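Long-range contact in ABC transporter substrate binding protein (Ribose) (Agrobacterium vitis, PDB 5DKV), which binds a ketohexose sugar, alpha-D-tagatopyranose, between its two lobes and probably serves sugar uptake as the solute-binding component of an ABC transporter: residues A[263-275]-A[301-313]. Sequence-based numbering, arbitrary orientation.
Sequences LKSGLIDFAIAQH and GTGFTVINKSNVT. With T6T (alpha-D-tagatopyranose), chain E.
At the hinge side of a type I periplasmic binding protein, strand 270-273 pairs antiparallel with the end of strand 299-307, Ala271 facing Ile307 and Ala273 facing Thr305. Two backbone bonds link each of these pairs; Ile307 N reaches Ala271 O at 2.9 Å, nearly straight at 171°. Between them, Ile272 and Val306 point to the sheet face turned to helix 142-156, side by side, with Ile272 CD1 4.0 Å from Val306 CG1. The other branch, Ile272 CG2, is anti to the backbone N and meets Phe304 CD1. On the opposite face Ile307 forks, CD1 to Ala273 CB and CG2 across Leu263 CD1 at 3.6 Å, tying helix 259-264 to the sheet. Next in the chain, Gln274 enters the sugar cleft: its side chain, extended beyond CG, brings NE2 2.9 Å from tagatose O4 in an almost linear bond (176°), while Ser140 and Asp254 also hold the amide. His275 points toward the partner segment and lays its ring against Gly303. Gly303 O sits 3.4 Å above the centre of one imidazole face, and at the ring edge NE2 shares a 2.8 Å hydrogen bond with Thr305 OG1; ND1 bonds Glu278, so both ring nitrogens help fix the ring's rotation.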
loop_
_atom_site.group_PDB
_atom_site.type_symbol
_atom_site.label_atom_id
_atom_site.label_comp_id
_atom_site.label_asym_id
_atom_site.label_seq_id
_atom_site.Cartn_x
_atom_site.Cartn_y
_atom_site.Cartn_z
ATOM N N LEU A 263 -19.542 0.228 -2.945
ATOM C CA LEU A 263 -19.812 1.030 -4.132
ATOM C C LEU A 263 -21.280 0.944 -4.535
ATOM O O LEU A 263 -21.900 1.953 -4.859
ATOM C CB LEU A 263 -18.924 0.590 -5.298
ATOM C CG LEU A 263 -17.458 0.991 -5.175
ATOM C CD1 LEU A 263 -16.615 0.173 -6.163
ATOM C CD2 LEU A 263 -17.280 2.490 -5.400
ATOM N N LYS A 264 -21.828 -0.269 -4.524
ATOM C CA LYS A 264 -23.217 -0.481 -4.955
ATOM C C LYS A 264 -24.210 0.325 -4.133
ATOM O O LYS A 264 -25.162 0.894 -4.673
ATOM C CB LYS A 264 -23.577 -1.972 -4.874
ATOM C CG LYS A 264 -23.675 -2.677 -6.216
ATOM C CD LYS A 264 -22.576 -3.737 -6.425
ATOM C CE LYS A 264 -21.338 -3.195 -7.138
ATOM N NZ LYS A 264 -21.758 -2.469 -8.392
ATOM N N SER A 265 -23.973 0.388 -2.829
ATOM C CA SER A 265 -24.898 1.030 -1.902
ATOM C C SER A 265 -24.707 2.540 -1.824
ATOM O O SER A 265 -25.493 3.240 -1.197
ATOM C CB SER A 265 -24.722 0.449 -0.507
ATOM O OG SER A 265 -23.531 0.975 0.059
ATOM N N GLY A 266 -23.633 3.038 -2.417
ATOM C CA GLY A 266 -23.378 4.467 -2.422
ATOM C C GLY A 266 -22.526 4.922 -1.246
ATOM O O GLY A 266 -22.222 6.112 -1.121
ATOM N N LEU A 267 -22.103 3.976 -0.411
ATOM C CA LEU A 267 -21.337 4.321 0.781
ATOM C C LEU A 267 -19.966 4.874 0.419
ATOM O O LEU A 267 -19.478 5.774 1.089
ATOM C CB LEU A 267 -21.198 3.119 1.696
ATOM C CG LEU A 267 -20.390 3.328 2.986
ATOM C CD1 LEU A 267 -20.959 4.466 3.840
ATOM C CD2 LEU A 267 -20.346 2.015 3.796
ATOM N N ILE A 268 -19.347 4.336 -0.628
ATOM C CA ILE A 268 -18.089 4.883 -1.136
ATOM C C ILE A 268 -18.303 5.201 -2.601
ATOM O O ILE A 268 -19.086 4.514 -3.272
ATOM C CB ILE A 268 -16.876 3.935 -0.932
ATOM C CG1 ILE A 268 -16.955 2.705 -1.823
ATOM C CG2 ILE A 268 -16.798 3.496 0.532
ATOM C CD1 ILE A 268 -15.667 1.878 -1.808
ATOM N N ASP A 269 -17.654 6.271 -3.074
ATOM C CA ASP A 269 -17.778 6.707 -4.456
ATOM C C ASP A 269 -16.677 6.137 -5.355
ATOM O O ASP A 269 -16.939 5.828 -6.519
ATOM C CB ASP A 269 -17.761 8.232 -4.539
ATOM C CG ASP A 269 -19.151 8.839 -4.390
ATOM O OD1 ASP A 269 -19.994 8.237 -3.694
ATOM O OD2 ASP A 269 -19.401 9.909 -4.984
ATOM N N PHE A 270 -15.453 6.024 -4.827
ATOM C CA PHE A 270 -14.329 5.487 -5.575
ATOM C C PHE A 270 -13.441 4.659 -4.672
ATOM O O PHE A 270 -13.203 5.028 -3.525
ATOM C CB PHE A 270 -13.480 6.601 -6.210
ATOM C CG PHE A 270 -14.237 7.476 -7.156
ATOM C CD1 PHE A 270 -14.415 7.085 -8.462
ATOM C CD2 PHE A 270 -14.753 8.696 -6.742
ATOM C CE1 PHE A 270 -15.095 7.855 -9.342
ATOM C CE2 PHE A 270 -15.461 9.489 -7.617
ATOM C CZ PHE A 270 -15.627 9.083 -8.927
ATOM N N ALA A 271 -12.946 3.563 -5.214
ATOM C CA ALA A 271 -11.868 2.813 -4.594
ATOM C C ALA A 271 -10.669 2.890 -5.512
ATOM O O ALA A 271 -10.772 2.608 -6.701
ATOM C CB ALA A 271 -12.279 1.369 -4.340
ATOM N N ILE A 272 -9.534 3.306 -4.963
ATOM C CA ILE A 272 -8.292 3.387 -5.727
ATOM C C ILE A 272 -7.472 2.099 -5.509
ATOM O O ILE A 272 -6.759 1.965 -4.526
ATOM C CB ILE A 272 -7.446 4.632 -5.343
ATOM C CG1 ILE A 272 -8.287 5.921 -5.283
ATOM C CG2 ILE A 272 -6.277 4.774 -6.324
ATOM C CD1 ILE A 272 -9.093 6.187 -6.507
ATOM N N ALA A 273 -7.635 1.129 -6.410
ATOM C CA ALA A 273 -6.926 -0.157 -6.338
ATOM C C ALA A 273 -5.466 0.022 -6.733
ATOM O O ALA A 273 -5.158 0.543 -7.788
ATOM C CB ALA A 273 -7.603 -1.215 -7.248
ATOM N N GLN A 274 -4.545 -0.396 -5.879
ATOM C CA GLN A 274 -3.199 -0.628 -6.326
ATOM C C GLN A 274 -3.192 -1.929 -7.107
ATOM O O GLN A 274 -4.231 -2.568 -7.270
ATOM C CB GLN A 274 -2.245 -0.700 -5.141
ATOM C CG GLN A 274 -2.255 0.557 -4.258
ATOM C CD GLN A 274 -1.208 0.486 -3.183
ATOM O OE1 GLN A 274 -0.056 0.752 -3.450
ATOM N NE2 GLN A 274 -1.606 0.116 -1.964
ATOM N N HIS A 275 -2.003 -2.310 -7.549
ATOM C CA HIS A 275 -1.759 -3.576 -8.263
ATOM C C HIS A 275 -0.780 -4.437 -7.476
ATOM O O HIS A 275 0.340 -4.648 -7.906
ATOM C CB HIS A 275 -1.208 -3.293 -9.648
ATOM C CG HIS A 275 -2.195 -2.647 -10.576
ATOM N ND1 HIS A 275 -1.907 -2.400 -11.901
ATOM C CD2 HIS A 275 -3.452 -2.183 -10.375
ATOM C CE1 HIS A 275 -2.939 -1.818 -12.480
ATOM N NE2 HIS A 275 -3.893 -1.674 -11.578
ATOM N N GLY A 301 7.520 1.245 -11.049
ATOM C CA GLY A 301 6.300 1.872 -10.573
ATOM C C GLY A 301 5.098 1.147 -11.148
ATOM O O GLY A 301 4.986 1.010 -12.351
ATOM N N THR A 302 4.203 0.681 -10.284
ATOM C CA THR A 302 3.036 -0.080 -10.726
ATOM C C THR A 302 1.832 0.852 -10.651
ATOM O O THR A 302 1.873 1.841 -9.940
ATOM C CB THR A 302 2.837 -1.344 -9.877
ATOM O OG1 THR A 302 2.730 -0.984 -8.495
ATOM C CG2 THR A 302 4.048 -2.276 -10.051
ATOM N N GLY A 303 0.774 0.534 -11.382
ATOM C CA GLY A 303 -0.316 1.478 -11.597
ATOM C C GLY A 303 -1.512 1.368 -10.679
ATOM O O GLY A 303 -1.499 0.616 -9.714
ATOM N N PHE A 304 -2.542 2.146 -11.005
ATOM C CA PHE A 304 -3.790 2.141 -10.264
ATOM C C PHE A 304 -4.936 1.762 -11.187
ATOM O O PHE A 304 -4.887 1.974 -12.406
ATOM C CB PHE A 304 -4.089 3.508 -9.654
ATOM C CG PHE A 304 -3.020 4.015 -8.770
ATOM C CD1 PHE A 304 -2.827 3.445 -7.533
ATOM C CD2 PHE A 304 -2.221 5.061 -9.159
ATOM C CE1 PHE A 304 -1.844 3.907 -6.698
ATOM C CE2 PHE A 304 -1.256 5.528 -8.339
ATOM C CZ PHE A 304 -1.053 4.950 -7.106
ATOM N N THR A 305 -5.963 1.184 -10.581
ATOM C CA THR A 305 -7.251 0.974 -11.223
ATOM C C THR A 305 -8.289 1.685 -10.370
ATOM O O THR A 305 -8.478 1.330 -9.207
ATOM C CB THR A 305 -7.585 -0.518 -11.350
ATOM O OG1 THR A 305 -6.614 -1.166 -12.184
ATOM C CG2 THR A 305 -8.968 -0.730 -11.960
ATOM N N VAL A 306 -8.943 2.690 -10.944
ATOM C CA VAL A 306 -9.991 3.432 -10.236
ATOM C C VAL A 306 -11.326 2.715 -10.444
ATOM O O VAL A 306 -11.780 2.546 -11.569
ATOM C CB VAL A 306 -10.054 4.879 -10.710
ATOM C CG1 VAL A 306 -11.105 5.661 -9.913
ATOM C CG2 VAL A 306 -8.658 5.542 -10.550
ATOM N N ILE A 307 -11.914 2.258 -9.341
ATOM C CA ILE A 307 -13.130 1.461 -9.356
ATOM C C ILE A 307 -14.290 2.321 -8.867
ATOM O O ILE A 307 -14.198 2.996 -7.833
ATOM C CB ILE A 307 -13.000 0.170 -8.476
ATOM C CG1 ILE A 307 -11.732 -0.600 -8.844
ATOM C CG2 ILE A 307 -14.246 -0.730 -8.661
ATOM C CD1 ILE A 307 -11.483 -1.855 -7.983
ATOM N N ASN A 308 -15.375 2.329 -9.636
ATOM C CA ASN A 308 -16.574 3.061 -9.259
ATOM C C ASN A 308 -17.794 2.142 -9.325
ATOM O O ASN A 308 -17.665 0.963 -9.639
ATOM C CB ASN A 308 -16.764 4.278 -10.177
ATOM C CG ASN A 308 -16.871 3.893 -11.648
ATOM O OD1 ASN A 308 -17.752 3.135 -12.027
ATOM N ND2 ASN A 308 -16.002 4.445 -12.479
ATOM N N LYS A 309 -18.972 2.688 -9.049
ATOM C CA LYS A 309 -20.217 1.933 -9.028
ATOM C C LYS A 309 -20.511 1.223 -10.346
ATOM O O LYS A 309 -21.094 0.148 -10.357
ATOM C CB LYS A 309 -21.381 2.885 -8.703
ATOM C CG LYS A 309 -22.657 2.236 -8.248
ATOM C CD LYS A 309 -23.744 3.309 -8.072
ATOM C CE LYS A 309 -24.904 2.849 -7.194
ATOM N NZ LYS A 309 -25.440 1.498 -7.551
ATOM N N SER A 310 -20.099 1.839 -11.451
ATOM C CA SER A 310 -20.437 1.337 -12.771
ATOM C C SER A 310 -19.459 0.301 -13.249
ATOM O O SER A 310 -19.872 -0.737 -13.753
ATOM C CB SER A 310 -20.486 2.472 -13.788
ATOM O OG SER A 310 -21.545 3.334 -13.461
ATOM N N ASN A 311 -18.168 0.584 -13.098
ATOM C CA ASN A 311 -17.169 -0.264 -13.757
ATOM C C ASN A 311 -16.717 -1.425 -12.902
ATOM O O ASN A 311 -15.941 -2.253 -13.363
ATOM C CB ASN A 311 -15.948 0.566 -14.218
ATOM C CG ASN A 311 -15.017 0.992 -13.082
ATOM O OD1 ASN A 311 -15.291 0.803 -11.900
ATOM N ND2 ASN A 311 -13.925 1.619 -13.461
ATOM N N VAL A 312 -17.241 -1.529 -11.684
ATOM C CA VAL A 312 -16.816 -2.600 -10.789
ATOM C C VAL A 312 -17.290 -3.943 -11.353
ATOM O O VAL A 312 -16.826 -4.992 -10.922
ATOM C CB VAL A 312 -17.345 -2.376 -9.351
ATOM C CG1 VAL A 312 -18.855 -2.431 -9.326
ATOM C CG2 VAL A 312 -16.747 -3.380 -8.360
ATOM N N THR A 313 -18.198 -3.902 -12.331
ATOM C CA THR A 313 -18.628 -5.122 -13.036
ATOM C C THR A 313 -17.975 -5.256 -14.430
ATOM O O THR A 313 -18.263 -6.187 -15.189
ATOM C CB THR A 313 -20.203 -5.178 -13.126
ATOM O OG1 THR A 313 -20.761 -3.914 -13.530
ATOM C CG2 THR A 313 -20.782 -5.529 -11.774
HETATM O O3 T6T E . -2.143 0.445 1.439
HETATM C C3 T6T E . -1.432 -0.777 1.584
HETATM C C4 T6T E . 0.008 -0.505 1.499
HETATM O O4 T6T E . 0.316 0.052 0.168
HETATM C C5 T6T E . 0.424 0.414 2.562
HETATM O O5 T6T E . 1.850 0.602 2.571
HETATM C C6 T6T E . 0.102 -0.133 3.942
HETATM O O6 T6T E . -1.321 -0.446 4.013
HETATM C C2 T6T E . -1.725 -1.375 2.974
HETATM O O2 T6T E . -1.020 -2.591 3.067
HETATM C C1 T6T E . -3.157 -1.576 3.274
HETATM O O1 T6T E . -3.766 -2.448 2.376
HETATM O O HOH W 1 -19.259 5.181 -7.636
HETATM O O HOH W 2 0.128 -0.456 -7.840
HETATM O O HOH W 3 0.757 -0.991 -13.602
#